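Local coordinates for oligopeptide-binding protein AppA (Bacillus subtilis, PDB 1XOC) that captures oligopeptides for import by an ABC transporter, a peptide permease that can replace the Opp system in sporulation and genetic competence, at residues A286-L291 against P482-Y487; S298-G303 against N370-D375. One frame throughout, in Å; residues are numbered along the deposited sequence. Where two conformers were deposited one is given.

Interaction 1: residues A286-L291 against P482-Y487; sequences ALTTAL and PYTFLY
T288, near the end of helix 281-289, faces T484, near the start of strand 483-496, and their CA atoms at 5.6 Å are the nearest pair of the two backbones. The CB atoms of both residues point into the contact, and the two side chains run antiparallel alongside each other, meeting at their hydroxyls. T484 OG1 donates to T288 OG1 across 2.7 Å. Both hydroxyls stand anti to their own carbonyl carbons (chi1 -63° in T288, -65° in T484), which leaves each methyl beside its carbonyl. The T484 oxygen is also hydrogen-bonded to the indole NE1 of W271, and T288 OG1 to Q481 OE1, so the buried hydroxyls form part of a short polar chain. The strand belongs to the large mixed sheet of this family 5 solute-binding-protein fold: T484 pairs with I269 of strand 265-271, and L486 and Y487 together oppose V267 in a classic beta bulge. The methyl of T484 serves the apolar half of the contact. Its CG2 lies 4.1 Å from CD1 of L291, the two side chains crossing obliquely, and 3.6 Å from T288 OG1. A valine in place of T484 would probably leave the W271 indole N-H and T288 OG1 without their shared partner in a buried setting. L291, just beyond the helix, also touches I269.

Interaction 2: residues S298-G303 against N370-D375; sequences SQVLDG and NKVRED. With ZN (zinc ion), chain F; ZN (zinc ion), chain J.
D375 and V300 bring the first turns of helix 371-385 against the last turn of helix 293-300, with V300 and V372 the nearest pair by CA. Helix 371-385 is the connecting helix of a beta-alpha-beta crossover, leading from strand 358-367 to its parallel neighbour 390-396. The side chain of D375 meets V300 with its CB and ends as a metal ligand. That CB, directed at the opposing helix, sits 3.7 Å from CG1 of V300, with CG2 somewhat farther off. With CG beside the backbone N and anti to the carbonyl carbon (chi1 -68°), CB is left against V300 while the carboxylate goes on to the metal and a water. OD1 binds one zinc ion at 2.2 Å and accepts a hydrogen bond from the water at 2.8 Å, the two partners subtending about 103° at the oxygen. OD2 is a much longer, at best weak, second contact to the same metal. The water also donates to V300 O at 3.0 Å, tying the carboxylate to the carbonyl near the end of the other helix, two residues before D302 turns to positive phi. Away from the water and the metal the contact is apolar. CG1 of V300, anti to its backbone N, approaches the backbone oxygen of V372 at 3.5 Å and CG1 of V372 at 3.8 Å. That V372 methyl also receives CD1 of L301 at 3.7 Å, the two side chains crossing at about a right angle, so one methyl bridges two residues of 298-303. One step before D375, E374 extends away from the contact to a second zinc ion, which two waters also bind; OE1 is a ligand, and OE2, which accepts a hydrogen bond from G369 N, completes the bidentate grip at 2.4 Å.

In the fold
Interactions 1 and 2 have centres about 16 Å apart, and both segments of interaction 2 fall within the 190 residues that separate those of interaction 1. Helices 281-289 and 293-300 follow each other, the first meeting strand 483-496 and the second helix 371-385. Y487, three residues along the strand from T484, links segment 482-487 to interaction 2: its OH lies 3.3 Å from CG1 of V372, and its CE1 is 4.1 Å from CD2 of L301. R293, in the second helix, packs on T288 and T484. Segments 482-487 and 370-375 both extend to the bound peptide, through residues beside the contacts. Y487 packs on the peptide backbone, as does R373, whose NH2 hydrogen-bonds to it.

Interaction 1: residues A286-L291 against P482-Y487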
loop_
_atom_site.group_PDB
_atom_site.type_symbol
_atom_site.label_atom_id
_atom_site.label_comp_id
_atom_site.label_asym_id
_atom_site.label_seq_id
_atom_site.Cartn_x
_atom_site.Cartn_y
_atom_site.Cartn_z
ATOM N N ALA A 286 -9.484 -24.868 1.928
ATOM C CA ALA A 286 -10.100 -25.359 3.162
ATOM C C ALA A 286 -10.045 -24.314 4.278
ATOM O O ALA A 286 -11.006 -24.155 5.039
ATOM C CB ALA A 286 -9.424 -26.631 3.607
ATOM N N LEU A 287 -8.922 -23.613 4.393
ATOM C CA LEU A 287 -8.762 -22.589 5.425
ATOM C C LEU A 287 -9.762 -21.463 5.217
ATOM O O LEU A 287 -10.406 -21.001 6.157
ATOM C CB LEU A 287 -7.339 -22.044 5.431
ATOM C CG LEU A 287 -6.225 -23.000 5.846
ATOM C CD1 LEU A 287 -4.853 -22.505 5.423
ATOM C CD2 LEU A 287 -6.241 -23.211 7.334
ATOM N N THR A 288 -9.933 -21.040 3.977
ATOM C CA THR A 288 -10.935 -20.037 3.694
ATOM C C THR A 288 -12.329 -20.553 4.049
ATOM O O THR A 288 -13.139 -19.849 4.665
ATOM C CB THR A 288 -10.881 -19.633 2.210
ATOM O OG1 THR A 288 -9.604 -19.027 1.947
ATOM C CG2 THR A 288 -12.010 -18.659 1.865
ATOM N N THR A 289 -12.601 -21.795 3.672
ATOM C CA THR A 289 -13.921 -22.390 3.891
ATOM C C THR A 289 -14.223 -22.527 5.380
ATOM O O THR A 289 -15.384 -22.540 5.785
ATOM C CB THR A 289 -13.999 -23.776 3.205
ATOM O OG1 THR A 289 -13.702 -23.618 1.822
ATOM C CG2 THR A 289 -15.377 -24.410 3.330
ATOM N N ALA A 290 -13.174 -22.636 6.191
ATOM C CA ALA A 290 -13.322 -22.782 7.646
ATOM C C ALA A 290 -13.603 -21.460 8.358
ATOM O O ALA A 290 -13.921 -21.463 9.550
ATOM C CB ALA A 290 -12.070 -23.389 8.233
ATOM N N LEU A 291 -13.441 -20.348 7.648
ATOM C CA LEU A 291 -13.562 -19.029 8.256
ATOM C C LEU A 291 -14.884 -18.354 7.916
ATOM O O LEU A 291 -15.246 -18.186 6.747
ATOM C CB LEU A 291 -12.388 -18.145 7.875
ATOM C CG LEU A 291 -11.011 -18.642 8.320
ATOM C CD1 LEU A 291 -9.885 -17.870 7.649
ATOM C CD2 LEU A 291 -10.895 -18.620 9.861
ATOM N N PRO A 482 -4.261 -17.804 -2.918
ATOM C CA PRO A 482 -2.955 -17.510 -2.336
ATOM C C PRO A 482 -3.118 -16.702 -1.037
ATOM O O PRO A 482 -2.262 -16.763 -0.137
ATOM C CB PRO A 482 -2.276 -16.691 -3.420
ATOM C CG PRO A 482 -3.415 -16.072 -4.209
ATOM C CD PRO A 482 -4.472 -17.111 -4.205
ATOM N N TYR A 483 -4.218 -15.956 -0.972
ATOM C CA TYR A 483 -4.691 -15.292 0.229
ATOM C C TYR A 483 -6.100 -15.795 0.536
ATOM O O TYR A 483 -6.810 -16.246 -0.368
ATOM C CB TYR A 483 -4.869 -13.780 0.020
ATOM C CG TYR A 483 -3.693 -12.922 -0.412
ATOM C CD1 TYR A 483 -2.376 -13.316 -0.275
ATOM C CD2 TYR A 483 -3.926 -11.657 -0.958
ATOM C CE1 TYR A 483 -1.325 -12.473 -0.639
ATOM C CE2 TYR A 483 -2.876 -10.803 -1.328
ATOM C CZ TYR A 483 -1.594 -11.202 -1.165
ATOM O OH TYR A 483 -0.585 -10.343 -1.554
ATOM N N THR A 484 -6.495 -15.669 1.806
ATOM C CA THR A 484 -7.891 -15.572 2.177
ATOM C C THR A 484 -8.245 -14.094 2.149
ATOM O O THR A 484 -7.745 -13.298 2.948
ATOM C CB THR A 484 -8.184 -16.198 3.566
ATOM O OG1 THR A 484 -7.922 -17.591 3.487
ATOM C CG2 THR A 484 -9.570 -16.011 3.963
ATOM N N PHE A 485 -9.105 -13.715 1.224
ATOM C CA PHE A 485 -9.514 -12.339 1.124
ATOM C C PHE A 485 -10.520 -12.088 2.229
ATOM O O PHE A 485 -11.428 -12.885 2.417
ATOM C CB PHE A 485 -10.088 -12.065 -0.278
ATOM C CG PHE A 485 -9.070 -12.238 -1.362
ATOM C CD1 PHE A 485 -8.968 -13.452 -2.050
ATOM C CD2 PHE A 485 -8.172 -11.231 -1.654
ATOM C CE1 PHE A 485 -7.985 -13.640 -3.022
ATOM C CE2 PHE A 485 -7.203 -11.410 -2.615
ATOM C CZ PHE A 485 -7.111 -12.612 -3.306
ATOM N N LEU A 486 -10.361 -10.999 2.990
ATOM C CA LEU A 486 -11.217 -10.757 4.149
ATOM C C LEU A 486 -12.283 -9.699 3.886
ATOM O O LEU A 486 -13.463 -10.013 3.912
ATOM C CB LEU A 486 -10.380 -10.449 5.411
ATOM C CG LEU A 486 -9.510 -11.586 6.009
ATOM C CD1 LEU A 486 -8.683 -11.006 7.149
ATOM C CD2 LEU A 486 -10.319 -12.797 6.442
ATOM N N TYR A 487 -11.895 -8.451 3.650
ATOM C CA TYR A 487 -12.873 -7.402 3.404
ATOM C C TYR A 487 -12.314 -6.182 2.678
ATOM O O TYR A 487 -11.118 -5.977 2.617
ATOM C CB TYR A 487 -13.561 -6.957 4.690
ATOM C CG TYR A 487 -12.604 -6.526 5.762
ATOM C CD1 TYR A 487 -12.030 -7.455 6.588
ATOM C CD2 TYR A 487 -12.274 -5.196 5.947
ATOM C CE1 TYR A 487 -11.155 -7.098 7.549
ATOM C CE2 TYR A 487 -11.383 -4.824 6.938
ATOM C CZ TYR A 487 -10.831 -5.794 7.731
ATOM O OH TYR A 487 -9.942 -5.488 8.730
#

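Interaction 2: residues S298-G303 against N370-D375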
loop_
_atom_site.group_PDB
_atom_site.type_symbol
_atom_site.label_atom_id
_atom_site.label_comp_id
_atom_site.label_asym_id
_atom_site.label_seq_id
_atom_site.Cartn_x
_atom_site.Cartn_y
_atom_site.Cartn_z
ATOM N N SER A 298 -19.219 -8.711 10.825
ATOM C CA SER A 298 -20.266 -8.328 11.779
ATOM C C SER A 298 -19.706 -8.068 13.165
ATOM O O SER A 298 -20.085 -7.109 13.838
ATOM C CB SER A 298 -21.305 -9.430 11.892
ATOM O OG SER A 298 -21.949 -9.570 10.660
ATOM N N GLN A 299 -18.787 -8.927 13.575
ATOM C CA GLN A 299 -18.265 -8.970 14.928
ATOM C C GLN A 299 -17.234 -7.869 15.073
ATOM O O GLN A 299 -17.424 -6.938 15.850
ATOM C CB GLN A 299 -17.655 -10.368 15.159
ATOM C CG GLN A 299 -17.232 -10.749 16.558
ATOM C CD GLN A 299 -16.762 -12.209 16.631
ATOM O OE1 GLN A 299 -16.976 -13.010 15.703
ATOM N NE2 GLN A 299 -16.125 -12.556 17.728
ATOM N N VAL A 300 -16.194 -7.921 14.256
ATOM C CA VAL A 300 -15.041 -7.073 14.423
ATOM C C VAL A 300 -15.200 -5.651 13.848
ATOM O O VAL A 300 -14.623 -4.704 14.392
ATOM C CB VAL A 300 -13.792 -7.749 13.846
ATOM C CG1 VAL A 300 -12.594 -6.951 14.161
ATOM C CG2 VAL A 300 -13.638 -9.161 14.427
ATOM N N LEU A 301 -15.945 -5.504 12.746
ATOM C CA LEU A 301 -16.147 -4.198 12.081
ATOM C C LEU A 301 -17.540 -3.598 12.388
ATOM O O LEU A 301 -17.904 -2.541 11.861
ATOM C CB LEU A 301 -16.007 -4.310 10.538
ATOM C CG LEU A 301 -14.676 -4.618 9.846
ATOM C CD1 LEU A 301 -13.611 -3.704 10.372
ATOM C CD2 LEU A 301 -14.251 -6.044 9.996
ATOM N N ASP A 302 -18.311 -4.258 13.249
ATOM C CA ASP A 302 -19.685 -3.846 13.521
ATOM C C ASP A 302 -20.482 -3.677 12.218
ATOM O O ASP A 302 -21.302 -2.779 12.080
ATOM C CB ASP A 302 -19.710 -2.564 14.371
ATOM C CG ASP A 302 -19.360 -2.826 15.836
ATOM O OD1 ASP A 302 -19.002 -3.983 16.188
ATOM O OD2 ASP A 302 -19.437 -1.868 16.648
ATOM N N GLY A 303 -20.223 -4.566 11.273
ATOM C CA GLY A 303 -20.943 -4.584 10.019
ATOM C C GLY A 303 -20.533 -3.531 9.012
ATOM O O GLY A 303 -21.152 -3.394 7.967
ATOM N N ASN A 370 -3.334 -2.004 15.310
ATOM C CA ASN A 370 -4.540 -2.183 14.546
ATOM C C ASN A 370 -5.373 -3.172 15.341
ATOM O O ASN A 370 -5.216 -4.375 15.210
ATOM C CB ASN A 370 -4.235 -2.666 13.126
ATOM C CG ASN A 370 -5.441 -2.640 12.217
ATOM O OD1 ASN A 370 -5.350 -2.260 11.001
ATOM N ND2 ASN A 370 -6.567 -2.982 12.755
ATOM N N LYS A 371 -6.263 -2.638 16.158
ATOM C CA LYS A 371 -7.092 -3.467 16.984
ATOM C C LYS A 371 -8.072 -4.348 16.240
ATOM O O LYS A 371 -8.364 -5.437 16.676
ATOM C CB LYS A 371 -7.781 -2.646 18.065
ATOM C CG LYS A 371 -8.872 -1.737 17.588
ATOM C CD LYS A 371 -9.497 -0.931 18.746
ATOM C CE LYS A 371 -10.581 0.025 18.238
ATOM N NZ LYS A 371 -11.259 0.837 19.307
ATOM N N VAL A 372 -8.547 -3.872 15.099
ATOM C CA VAL A 372 -9.354 -4.698 14.220
ATOM C C VAL A 372 -8.591 -5.958 13.784
ATOM O O VAL A 372 -9.127 -7.061 13.843
ATOM C CB VAL A 372 -9.817 -3.889 12.996
ATOM C CG1 VAL A 372 -10.473 -4.773 11.944
ATOM C CG2 VAL A 372 -10.794 -2.785 13.435
ATOM N N ARG A 373 -7.350 -5.810 13.328
ATOM C CA ARG A 373 -6.572 -6.971 12.856
ATOM C C ARG A 373 -6.164 -7.873 14.006
ATOM O O ARG A 373 -6.140 -9.092 13.829
ATOM C CB ARG A 373 -5.328 -6.533 12.086
ATOM C CG ARG A 373 -5.706 -5.896 10.781
ATOM C CD ARG A 373 -4.482 -5.461 9.985
ATOM N NE ARG A 373 -4.845 -4.648 8.814
ATOM C CZ ARG A 373 -3.938 -4.108 8.015
ATOM N NH1 ARG A 373 -2.642 -4.285 8.196
ATOM N NH2 ARG A 373 -4.385 -3.389 6.973
ATOM N N GLU A 374 -5.844 -7.288 15.141
ATOM C CA GLU A 374 -5.551 -8.071 16.321
ATOM C C GLU A 374 -6.756 -8.937 16.661
ATOM O O GLU A 374 -6.620 -10.127 16.945
ATOM C CB GLU A 374 -5.124 -7.165 17.499
ATOM C CG GLU A 374 -3.854 -6.288 17.197
ATOM C CD GLU A 374 -3.561 -5.249 18.275
ATOM O OE1 GLU A 374 -4.326 -5.213 19.269
ATOM O OE2 GLU A 374 -2.551 -4.481 18.169
ATOM N N ASP A 375 -7.943 -8.358 16.667
ATOM C CA ASP A 375 -9.180 -9.107 16.870
ATOM C C ASP A 375 -9.413 -10.193 15.807
ATOM O O ASP A 375 -9.822 -11.319 16.118
ATOM C CB ASP A 375 -10.389 -8.166 16.857
ATOM C CG ASP A 375 -10.425 -7.233 18.048
ATOM O OD1 ASP A 375 -11.233 -6.287 18.069
ATOM O OD2 ASP A 375 -9.643 -7.438 19.000
HETATM ZN ZN ZN F . -3.264 -3.558 20.293
HETATM ZN ZN ZN J . -10.906 -5.264 20.026
HETATM O O HOH W 1 -12.434 -4.294 16.473
HETATM O O HOH W 2 -1.281 -4.312 20.907
HETATM O O HOH W 3 -4.632 -3.985 21.971
#